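Local coordinates for D-glycerate 2-kinase (Thermotoga maritima, PDB 2B8N), which phosphorylates D-glycerate to 2-phosphoglycerate at the expense of ATP, with magnesium as cofactor, in the breakdown of serine through hydroxypyruvate, at residues 19-30 with 270-279; 59-69 with 87-97. All blocks are in the same frame, centred on the assembly; numbering follows the deposited sequence.

Contact 1 (19-30 with 270-279); sequences LKKLAIEIVKKS and AKSLAKEKGF
Ile26 meets Ala270, Leu273 and Lys277 where two helices, running roughly antiparallel, lie next to each other on the mixed sheet of the C-terminal half. Their axes come within 9.4 Å, with 140° between their N-to-C directions. One side of the pair rests on that sheet: Ala23 and Val27 reach strand 355-361, Leu19 and Ser30 reach strand 422-428, and Ala274 touches strand 317-323.

Ile26 sends its two branches to different neighbours. With CG1 beside the backbone N (chi1 -68°), CG2 is placed anti to that nitrogen and faces Ala270, 4.1 Å from its CB; the same methyl also lies near Leu273 CB. CG1 instead comes up to the ammonium end of Lys277.

Leu273 is directed toward helix 17-32 and makes its contact through one methyl. CD1 sits against the last turn of segment 19-30, 3.6 Å from Lys29 CB, with the carbonyl oxygen of Ile26 and the side chain of Ser30 also beside it.

Lys277, just past the other helix, combines apolar and charged contact. Its aliphatic chain slides past Leu22 in the opposite direction, laying CD and CE by Leu22 CD1, and its bends at chi2 and chi4 bring NZ round to Glu25. That salt bridge is long, 3.7 Å from NZ to Glu25 OE1, so it probably adds little more than charge attraction between two groups near the surface.

Beyond the helix end Phe279 presents its ring edge to two leucines: Leu22 CD2 lies 3.9 Å from CE2, and Leu19 CD1 reaches CZ. A Schellman motif, with Gly278 at C-prime, turns the chain to put the ring there: Phe279 N bonds to Ala274 O at 3.1 Å and Gly278 N to Lys275 O at 3.0 Å.

Contact 2 (59-69 with 87-97); sequences KAAWRMAKAAY and HSEGPIDDFEI
Trp62 NE1 donates to the carbonyl oxygen of Gly90 over 2.7 Å, with an N-H...O angle of 151° and the oxygen close to the indole plane. Trp62 belongs to the helix of a beta-alpha-beta crossover joining parallel strands 52-57 and 76-84; Gly90 belongs to the long loop that leads on to edge strand 96-100.

That loop wraps the indole on both faces. Glu89 CB sits 3.6 Å above the centre of the six-membered ring, almost on its normal, while Ile92 CD1 makes a second CH-pi contact from the opposite face, 3.7 Å from the centre of the five-membered ring. Ile97 CG2 closes in at the edge. With CG opposite the backbone N (chi1 -165°), the indole stands off the helix between Glu89 and Ile92.

Glu89 continues beyond the ring to Arg63. Its carboxylate lies over a face of the guanidinium, with OE2 3.2 Å from NE, so the pair is held by charge and no N-H points at the oxygen.

A type II' turn from Ile92 to Phe95 brings more side chains to the helix. Asp93 CB and CG lie against the phenol of Tyr69 without a hydrogen bond between them; Asp93 OD2 forms a salt bridge with Lys74. Tyr69 also meets Phe95 obliquely, ring planes 77° apart, with CD1 3.7 Å from Phe95 CZ.

Contacts 1 and 2 belong to different halves of the molecule: their centres are about 31 Å apart, and their nearest atoms about 14 Å. Contact 1 sits on the mixed sheet, contact 2 on the six-stranded parallel sheet. Both segments of contact 2 fall in the chain between the two segments of contact 1, because helix 17-32 packs on the C-terminal half before the chain crosses to build the parallel sheet. The active site probably lies in the cleft between the halves. In contact 2, the hydrogen bond from Ala60 N to Ser134 OG and the Lys59-Gly135 backbone bond tie the start of helix 61-72 to the chain just after strand 128-133.

Contact 1 (19-30 with 270-279)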
loop_
_atom_site.group_PDB
_atom_site.type_symbol
_atom_site.label_atom_id
_atom_site.label_comp_id
_atom_site.label_asym_id
_atom_site.label_seq_id
_atom_site.Cartn_x
_atom_site.Cartn_y
_atom_site.Cartn_z
ATOM N N LEU A 19 -3.647 -28.890 5.596
ATOM C CA LEU A 19 -4.558 -27.755 5.426
ATOM C C LEU A 19 -3.828 -26.440 5.712
ATOM O O LEU A 19 -4.030 -25.453 5.011
ATOM C CB LEU A 19 -5.783 -27.887 6.334
ATOM C CG LEU A 19 -6.902 -26.925 5.918
ATOM C CD1 LEU A 19 -7.482 -27.347 4.560
ATOM C CD2 LEU A 19 -8.010 -26.799 6.989
ATOM N N LYS A 20 -2.991 -26.432 6.752
ATOM C CA LYS A 20 -2.098 -25.315 7.030
ATOM C C LYS A 20 -1.258 -24.976 5.785
ATOM O O LYS A 20 -1.174 -23.798 5.402
ATOM C CB LYS A 20 -1.188 -25.649 8.206
ATOM C CG LYS A 20 -0.461 -24.462 8.830
ATOM C CD LYS A 20 0.247 -24.898 10.129
ATOM C CE LYS A 20 1.595 -24.178 10.344
ATOM N NZ LYS A 20 2.741 -24.867 9.660
ATOM N N LYS A 21 -0.669 -25.997 5.152
ATOM C CA LYS A 21 0.175 -25.793 3.958
ATOM C C LYS A 21 -0.638 -25.240 2.798
ATOM O O LYS A 21 -0.166 -24.396 2.019
ATOM C CB LYS A 21 0.844 -27.094 3.505
ATOM C CG LYS A 21 2.075 -27.456 4.298
ATOM C CD LYS A 21 2.518 -28.897 4.048
ATOM C CE LYS A 21 3.740 -29.243 4.887
ATOM N NZ LYS A 21 3.677 -30.655 5.311
ATOM N N LEU A 22 -1.864 -25.728 2.690
ATOM C CA LEU A 22 -2.762 -25.322 1.629
ATOM C C LEU A 22 -3.104 -23.832 1.706
ATOM O O LEU A 22 -3.089 -23.124 0.699
ATOM C CB LEU A 22 -4.044 -26.157 1.711
ATOM C CG LEU A 22 -4.899 -26.241 0.455
ATOM C CD1 LEU A 22 -4.034 -26.507 -0.759
ATOM C CD2 LEU A 22 -5.916 -27.345 0.629
ATOM N N ALA A 23 -3.399 -23.353 2.906
ATOM C CA ALA A 23 -3.724 -21.939 3.089
ATOM C C ALA A 23 -2.501 -21.025 2.892
ATOM O O ALA A 23 -2.655 -19.923 2.369
ATOM C CB ALA A 23 -4.358 -21.705 4.427
ATOM N N ILE A 24 -1.309 -21.473 3.306
ATOM C CA ILE A 24 -0.074 -20.710 3.091
ATOM C C ILE A 24 0.186 -20.565 1.580
ATOM O O ILE A 24 0.521 -19.483 1.102
ATOM C CB ILE A 24 1.165 -21.370 3.822
ATOM C CG1 ILE A 24 1.124 -21.073 5.326
ATOM C CG2 ILE A 24 2.501 -20.877 3.260
ATOM C CD1 ILE A 24 1.954 -22.026 6.164
ATOM N N GLU A 25 0.035 -21.657 0.831
ATOM C CA GLU A 25 0.244 -21.587 -0.613
ATOM C C GLU A 25 -0.744 -20.596 -1.231
ATOM O O GLU A 25 -0.338 -19.749 -1.998
ATOM C CB GLU A 25 0.155 -22.953 -1.304
ATOM C CG GLU A 25 1.078 -23.018 -2.502
ATOM C CD GLU A 25 0.565 -23.888 -3.611
ATOM O OE1 GLU A 25 -0.270 -24.779 -3.338
ATOM O OE2 GLU A 25 1.009 -23.666 -4.764
ATOM N N ILE A 26 -2.023 -20.677 -0.869
ATOM C CA ILE A 26 -3.034 -19.748 -1.428
ATOM C C ILE A 26 -2.690 -18.274 -1.160
ATOM O O ILE A 26 -2.807 -17.420 -2.067
ATOM C CB ILE A 26 -4.456 -20.023 -0.885
ATOM C CG1 ILE A 26 -4.971 -21.364 -1.402
ATOM C CG2 ILE A 26 -5.403 -18.910 -1.298
ATOM C CD1 ILE A 26 -6.037 -21.944 -0.540
ATOM N N VAL A 27 -2.280 -17.993 0.086
ATOM C CA VAL A 27 -1.800 -16.670 0.467
ATOM C C VAL A 27 -0.562 -16.297 -0.330
ATOM O O VAL A 27 -0.547 -15.224 -0.902
ATOM C CB VAL A 27 -1.565 -16.563 1.984
ATOM C CG1 VAL A 27 -0.870 -15.268 2.340
ATOM C CG2 VAL A 27 -2.916 -16.681 2.736
ATOM N N LYS A 28 0.437 -17.182 -0.429
ATOM C CA LYS A 28 1.670 -16.861 -1.193
ATOM C C LYS A 28 1.390 -16.584 -2.682
ATOM O O LYS A 28 1.812 -15.565 -3.219
ATOM C CB LYS A 28 2.746 -17.958 -1.057
ATOM C CG LYS A 28 3.674 -17.806 0.172
ATOM C CD LYS A 28 4.838 -18.846 0.155
ATOM C CE LYS A 28 5.787 -18.761 1.382
ATOM N NZ LYS A 28 5.109 -18.726 2.737
ATOM N N LYS A 29 0.664 -17.484 -3.333
ATOM C CA LYS A 29 0.301 -17.321 -4.733
ATOM C C LYS A 29 -0.662 -16.152 -4.977
ATOM O O LYS A 29 -0.624 -15.554 -6.049
ATOM C CB LYS A 29 -0.327 -18.614 -5.267
ATOM C CG LYS A 29 0.630 -19.771 -5.394
ATOM C CD LYS A 29 1.419 -19.693 -6.699
ATOM C CE LYS A 29 2.595 -20.685 -6.725
ATOM N NZ LYS A 29 3.395 -20.613 -7.997
ATOM N N SER A 30 -1.524 -15.825 -4.008
ATOM C CA SER A 30 -2.448 -14.711 -4.196
ATOM C C SER A 30 -1.700 -13.388 -4.297
ATOM O O SER A 30 -2.044 -12.550 -5.136
ATOM C CB SER A 30 -3.467 -14.651 -3.074
ATOM O OG SER A 30 -4.258 -15.824 -3.084
ATOM N N ALA A 270 -7.097 -14.978 -4.588
ATOM C CA ALA A 270 -7.260 -15.990 -3.549
ATOM C C ALA A 270 -8.576 -16.705 -3.755
ATOM O O ALA A 270 -8.623 -17.927 -3.642
ATOM C CB ALA A 270 -7.202 -15.392 -2.200
ATOM N N LYS A 271 -9.638 -15.963 -4.081
ATOM C CA LYS A 271 -10.945 -16.592 -4.369
ATOM C C LYS A 271 -10.875 -17.636 -5.482
ATOM O O LYS A 271 -11.438 -18.739 -5.361
ATOM C CB LYS A 271 -12.014 -15.569 -4.765
ATOM C CG LYS A 271 -13.343 -16.219 -5.188
ATOM C CD LYS A 271 -14.486 -15.198 -5.210
ATOM C CE LYS A 271 -15.755 -15.789 -5.808
ATOM N NZ LYS A 271 -16.796 -14.772 -6.064
ATOM N N SER A 272 -10.197 -17.291 -6.569
ATOM C CA SER A 272 -10.128 -18.205 -7.679
ATOM C C SER A 272 -9.138 -19.358 -7.407
ATOM O O SER A 272 -9.372 -20.457 -7.863
ATOM C CB SER A 272 -9.826 -17.466 -8.974
ATOM O OG SER A 272 -8.485 -17.641 -9.312
ATOM N N LEU A 273 -8.061 -19.118 -6.658
ATOM C CA LEU A 273 -7.123 -20.184 -6.285
ATOM C C LEU A 273 -7.819 -21.190 -5.372
ATOM O O LEU A 273 -7.639 -22.400 -5.521
ATOM C CB LEU A 273 -5.875 -19.609 -5.599
ATOM C CG LEU A 273 -4.831 -18.911 -6.499
ATOM C CD1 LEU A 273 -3.902 -18.016 -5.677
ATOM C CD2 LEU A 273 -3.993 -19.866 -7.293
ATOM N N ALA A 274 -8.603 -20.678 -4.425
ATOM C CA ALA A 274 -9.398 -21.510 -3.511
ATOM C C ALA A 274 -10.439 -22.353 -4.238
ATOM O O ALA A 274 -10.572 -23.542 -3.961
ATOM C CB ALA A 274 -10.078 -20.643 -2.475
ATOM N N LYS A 275 -11.173 -21.751 -5.168
ATOM C CA LYS A 275 -12.095 -22.537 -6.009
ATOM C C LYS A 275 -11.357 -23.631 -6.751
ATOM O O LYS A 275 -11.824 -24.748 -6.814
ATOM C CB LYS A 275 -12.850 -21.676 -7.006
ATOM C CG LYS A 275 -13.931 -20.849 -6.378
ATOM C CD LYS A 275 -14.700 -20.053 -7.428
ATOM C CE LYS A 275 -15.880 -19.340 -6.748
ATOM N NZ LYS A 275 -16.544 -18.333 -7.648
ATOM N N GLU A 276 -10.181 -23.302 -7.280
ATOM C CA GLU A 276 -9.349 -24.225 -8.059
ATOM C C GLU A 276 -8.914 -25.438 -7.237
ATOM O O GLU A 276 -8.517 -26.456 -7.799
ATOM C CB GLU A 276 -8.114 -23.461 -8.556
ATOM C CG GLU A 276 -7.400 -24.013 -9.776
ATOM C CD GLU A 276 -6.632 -22.914 -10.525
ATOM O OE1 GLU A 276 -7.263 -21.910 -10.944
ATOM O OE2 GLU A 276 -5.401 -23.052 -10.690
ATOM N N LYS A 277 -8.990 -25.330 -5.910
ATOM C CA LYS A 277 -8.608 -26.418 -5.019
ATOM C C LYS A 277 -9.807 -27.138 -4.411
ATOM O O LYS A 277 -9.617 -27.942 -3.518
ATOM C CB LYS A 277 -7.708 -25.896 -3.886
ATOM C CG LYS A 277 -6.482 -25.112 -4.379
ATOM C CD LYS A 277 -5.177 -25.559 -3.729
ATOM C CE LYS A 277 -3.925 -25.170 -4.551
ATOM N NZ LYS A 277 -3.599 -23.701 -4.516
ATOM N N GLY A 278 -11.027 -26.856 -4.869
ATOM C CA GLY A 278 -12.225 -27.556 -4.387
ATOM C C GLY A 278 -13.000 -26.867 -3.274
ATOM O O GLY A 278 -13.881 -27.474 -2.669
ATOM N N PHE A 279 -12.704 -25.597 -3.008
ATOM C CA PHE A 279 -13.380 -24.862 -1.931
ATOM C C PHE A 279 -14.550 -24.042 -2.427
ATOM O O PHE A 279 -14.472 -23.420 -3.478
ATOM C CB PHE A 279 -12.414 -23.912 -1.209
ATOM C CG PHE A 279 -11.465 -24.613 -0.292
ATOM C CD1 PHE A 279 -11.917 -25.126 0.920
ATOM C CD2 PHE A 279 -10.135 -24.786 -0.645
ATOM C CE1 PHE A 279 -11.055 -25.808 1.772
ATOM C CE2 PHE A 279 -9.257 -25.478 0.195
ATOM C CZ PHE A 279 -9.715 -25.989 1.404
#

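Contact 2 (59-69 with 87-97)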
loop_
_atom_site.group_PDB
_atom_site.type_symbol
_atom_site.label_atom_id
_atom_site.label_comp_id
_atom_site.label_asym_id
_atom_site.label_seq_id
_atom_site.Cartn_x
_atom_site.Cartn_y
_atom_site.Cartn_z
ATOM N N LYS A 59 8.314 2.660 -3.940
ATOM C CA LYS A 59 9.129 1.595 -3.362
ATOM C C LYS A 59 9.276 0.421 -4.330
ATOM O O LYS A 59 10.211 -0.335 -4.210
ATOM C CB LYS A 59 8.537 1.090 -2.044
ATOM C CG LYS A 59 8.412 2.133 -0.925
ATOM C CD LYS A 59 8.041 1.439 0.359
ATOM C CE LYS A 59 6.916 2.098 1.103
ATOM N NZ LYS A 59 6.724 1.397 2.421
ATOM N N ALA A 60 8.339 0.265 -5.257
ATOM C CA ALA A 60 8.390 -0.773 -6.289
ATOM C C ALA A 60 8.817 -0.226 -7.665
ATOM O O ALA A 60 8.560 -0.868 -8.709
ATOM C CB ALA A 60 7.029 -1.426 -6.413
ATOM N N ALA A 61 9.464 0.938 -7.669
ATOM C CA ALA A 61 9.714 1.632 -8.932
ATOM C C ALA A 61 10.617 0.817 -9.826
ATOM O O ALA A 61 10.354 0.713 -11.015
ATOM C CB ALA A 61 10.286 3.027 -8.710
ATOM N N TRP A 62 11.665 0.231 -9.249
ATOM C CA TRP A 62 12.675 -0.440 -10.037
ATOM C C TRP A 62 12.105 -1.670 -10.757
ATOM O O TRP A 62 12.391 -1.876 -11.940
ATOM C CB TRP A 62 13.892 -0.788 -9.187
ATOM C CG TRP A 62 15.074 -1.138 -10.014
ATOM C CD1 TRP A 62 16.081 -0.297 -10.419
ATOM C CD2 TRP A 62 15.377 -2.422 -10.573
ATOM N NE1 TRP A 62 16.997 -0.989 -11.189
ATOM C CE2 TRP A 62 16.580 -2.290 -11.304
ATOM C CE3 TRP A 62 14.748 -3.672 -10.529
ATOM C CZ2 TRP A 62 17.161 -3.362 -11.970
ATOM C CZ3 TRP A 62 15.318 -4.733 -11.214
ATOM C CH2 TRP A 62 16.510 -4.577 -11.917
ATOM N N ARG A 63 11.294 -2.481 -10.082
ATOM C CA ARG A 63 10.789 -3.690 -10.749
ATOM C C ARG A 63 9.675 -3.380 -11.760
ATOM O O ARG A 63 9.566 -4.028 -12.809
ATOM C CB ARG A 63 10.362 -4.763 -9.749
ATOM C CG ARG A 63 11.507 -5.182 -8.828
ATOM C CD ARG A 63 11.884 -6.663 -8.896
ATOM N NE ARG A 63 13.154 -6.901 -9.611
ATOM C CZ ARG A 63 13.915 -8.001 -9.501
ATOM N NH1 ARG A 63 13.562 -9.004 -8.719
ATOM N NH2 ARG A 63 15.049 -8.103 -10.187
HETATM N N MSE A 64 8.868 -2.369 -11.460
HETATM C CA MSE A 64 7.848 -1.914 -12.400
HETATM C C MSE A 64 8.503 -1.348 -13.673
HETATM O O MSE A 64 8.018 -1.604 -14.780
HETATM C CB MSE A 64 6.957 -0.863 -11.759
HETATM C CG MSE A 64 6.105 -1.363 -10.621
HETATM SE SE MSE A 64 4.890 0.041 -9.963
HETATM C CE MSE A 64 3.653 0.274 -11.480
ATOM N N ALA A 65 9.598 -0.595 -13.523
ATOM C CA ALA A 65 10.304 -0.054 -14.684
ATOM C C ALA A 65 10.882 -1.196 -15.525
ATOM O O ALA A 65 10.650 -1.264 -16.719
ATOM C CB ALA A 65 11.413 0.896 -14.260
ATOM N N LYS A 66 11.616 -2.106 -14.893
ATOM C CA LYS A 66 12.162 -3.255 -15.598
ATOM C C LYS A 66 11.108 -4.031 -16.400
ATOM O O LYS A 66 11.387 -4.458 -17.522
ATOM C CB LYS A 66 12.832 -4.220 -14.632
ATOM C CG LYS A 66 13.374 -5.473 -15.312
ATOM C CD LYS A 66 14.230 -6.290 -14.370
ATOM C CE LYS A 66 14.534 -7.661 -14.967
ATOM N NZ LYS A 66 13.302 -8.487 -15.038
ATOM N N ALA A 67 9.924 -4.242 -15.821
ATOM C CA ALA A 67 8.857 -4.972 -16.520
ATOM C C ALA A 67 8.294 -4.207 -17.738
ATOM O O ALA A 67 7.990 -4.803 -18.756
ATOM C CB ALA A 67 7.741 -5.354 -15.547
ATOM N N ALA A 68 8.186 -2.887 -17.631
ATOM C CA ALA A 68 7.761 -2.022 -18.736
ATOM C C ALA A 68 8.769 -2.009 -19.883
ATOM O O ALA A 68 8.398 -1.995 -21.052
ATOM C CB ALA A 68 7.563 -0.615 -18.228
ATOM N N TYR A 69 10.048 -1.991 -19.537
ATOM C CA TYR A 69 11.096 -2.044 -20.535
ATOM C C TYR A 69 10.959 -3.306 -21.376
ATOM O O TYR A 69 11.031 -3.268 -22.617
ATOM C CB TYR A 69 12.456 -2.020 -19.851
ATOM C CG TYR A 69 13.599 -2.049 -20.806
ATOM C CD1 TYR A 69 13.724 -1.083 -21.791
ATOM C CD2 TYR A 69 14.559 -3.045 -20.732
ATOM C CE1 TYR A 69 14.785 -1.110 -22.679
ATOM C CE2 TYR A 69 15.612 -3.077 -21.597
ATOM C CZ TYR A 69 15.719 -2.116 -22.565
ATOM O OH TYR A 69 16.779 -2.158 -23.420
ATOM N N HIS A 87 16.890 0.166 -2.560
ATOM C CA HIS A 87 15.820 -0.569 -3.201
ATOM C C HIS A 87 16.072 -0.845 -4.667
ATOM O O HIS A 87 15.503 -1.775 -5.239
ATOM C CB HIS A 87 14.508 0.212 -3.098
ATOM C CG HIS A 87 13.786 0.032 -1.796
ATOM N ND1 HIS A 87 14.408 0.166 -0.576
ATOM C CD2 HIS A 87 12.485 -0.239 -1.528
ATOM C CE1 HIS A 87 13.527 -0.037 0.388
ATOM N NE2 HIS A 87 12.353 -0.285 -0.162
ATOM N N SER A 88 16.881 -0.015 -5.308
ATOM C CA SER A 88 17.164 -0.219 -6.720
ATOM C C SER A 88 18.131 -1.384 -6.875
ATOM O O SER A 88 18.969 -1.627 -6.005
ATOM C CB SER A 88 17.699 1.062 -7.381
ATOM O OG SER A 88 19.017 1.382 -6.991
ATOM N N GLU A 89 18.002 -2.103 -7.989
ATOM C CA GLU A 89 18.746 -3.347 -8.213
ATOM C C GLU A 89 19.630 -3.278 -9.457
ATOM O O GLU A 89 19.791 -4.268 -10.168
ATOM C CB GLU A 89 17.761 -4.514 -8.325
ATOM C CG GLU A 89 16.927 -4.748 -7.086
ATOM C CD GLU A 89 15.990 -5.925 -7.254
ATOM O OE1 GLU A 89 16.490 -7.031 -7.552
ATOM O OE2 GLU A 89 14.754 -5.760 -7.099
ATOM N N GLY A 90 20.191 -2.100 -9.723
ATOM C CA GLY A 90 21.163 -1.919 -10.812
ATOM C C GLY A 90 20.634 -1.255 -12.070
ATOM O O GLY A 90 19.536 -0.721 -12.060
ATOM N N PRO A 91 21.430 -1.285 -13.162
ATOM C CA PRO A 91 21.037 -0.705 -14.450
ATOM C C PRO A 91 19.765 -1.293 -15.058
ATOM O O PRO A 91 19.432 -2.455 -14.813
ATOM C CB PRO A 91 22.235 -1.036 -15.373
ATOM C CG PRO A 91 23.381 -1.258 -14.461
ATOM C CD PRO A 91 22.787 -1.871 -13.227
ATOM N N ILE A 92 19.065 -0.476 -15.834
ATOM C CA ILE A 92 18.034 -0.956 -16.738
ATOM C C ILE A 92 18.282 -0.284 -18.090
ATOM O O ILE A 92 17.906 0.866 -18.307
ATOM C CB ILE A 92 16.611 -0.639 -16.230
ATOM C CG1 ILE A 92 16.460 -1.068 -14.773
ATOM C CG2 ILE A 92 15.562 -1.333 -17.100
ATOM C CD1 ILE A 92 15.045 -0.897 -14.216
ATOM N N ASP A 93 18.910 -1.012 -19.003
ATOM C CA ASP A 93 19.378 -0.412 -20.242
ATOM C C ASP A 93 20.101 0.918 -19.869
ATOM O O ASP A 93 21.142 0.878 -19.173
ATOM C CB ASP A 93 18.213 -0.258 -21.243
ATOM C CG ASP A 93 18.678 0.116 -22.679
ATOM O OD1 ASP A 93 19.707 -0.429 -23.170
ATOM O OD2 ASP A 93 17.996 0.959 -23.321
ATOM N N ASP A 94 19.527 2.063 -20.289
ATOM C CA ASP A 94 20.098 3.419 -20.112
ATOM C C ASP A 94 19.185 4.328 -19.277
ATOM O O ASP A 94 19.340 5.557 -19.289
ATOM C CB ASP A 94 20.323 4.072 -21.489
ATOM C CG ASP A 94 19.014 4.341 -22.244
ATOM N N PHE A 95 18.232 3.729 -18.559
ATOM C CA PHE A 95 17.353 4.489 -17.691
ATOM C C PHE A 95 18.226 5.084 -16.622
ATOM O O PHE A 95 19.267 4.542 -16.287
ATOM C CB PHE A 95 16.331 3.605 -17.005
ATOM C CG PHE A 95 15.286 3.022 -17.908
ATOM C CD1 PHE A 95 15.316 3.186 -19.283
ATOM C CD2 PHE A 95 14.262 2.253 -17.349
ATOM C CE1 PHE A 95 14.321 2.616 -20.086
ATOM C CE2 PHE A 95 13.286 1.666 -18.137
ATOM C CZ PHE A 95 13.310 1.848 -19.503
ATOM N N GLU A 96 17.788 6.206 -16.089
ATOM C CA GLU A 96 18.482 6.852 -14.995
ATOM C C GLU A 96 17.906 6.285 -13.689
ATOM O O GLU A 96 16.710 6.362 -13.446
ATOM C CB GLU A 96 18.305 8.378 -15.104
ATOM C CG GLU A 96 18.862 8.971 -16.408
ATOM C CD GLU A 96 18.481 10.430 -16.621
ATOM O OE1 GLU A 96 18.387 11.188 -15.634
ATOM O OE2 GLU A 96 18.280 10.819 -17.789
ATOM N N ILE A 97 18.766 5.687 -12.869
ATOM C CA ILE A 97 18.331 5.062 -11.630
ATOM C C ILE A 97 18.736 5.927 -10.412
ATOM O O ILE A 97 19.923 6.153 -10.161
ATOM C CB ILE A 97 18.873 3.595 -11.510
ATOM C CG1 ILE A 97 18.614 2.794 -12.797
ATOM C CG2 ILE A 97 18.248 2.886 -10.307
ATOM C CD1 ILE A 97 17.107 2.717 -13.238
#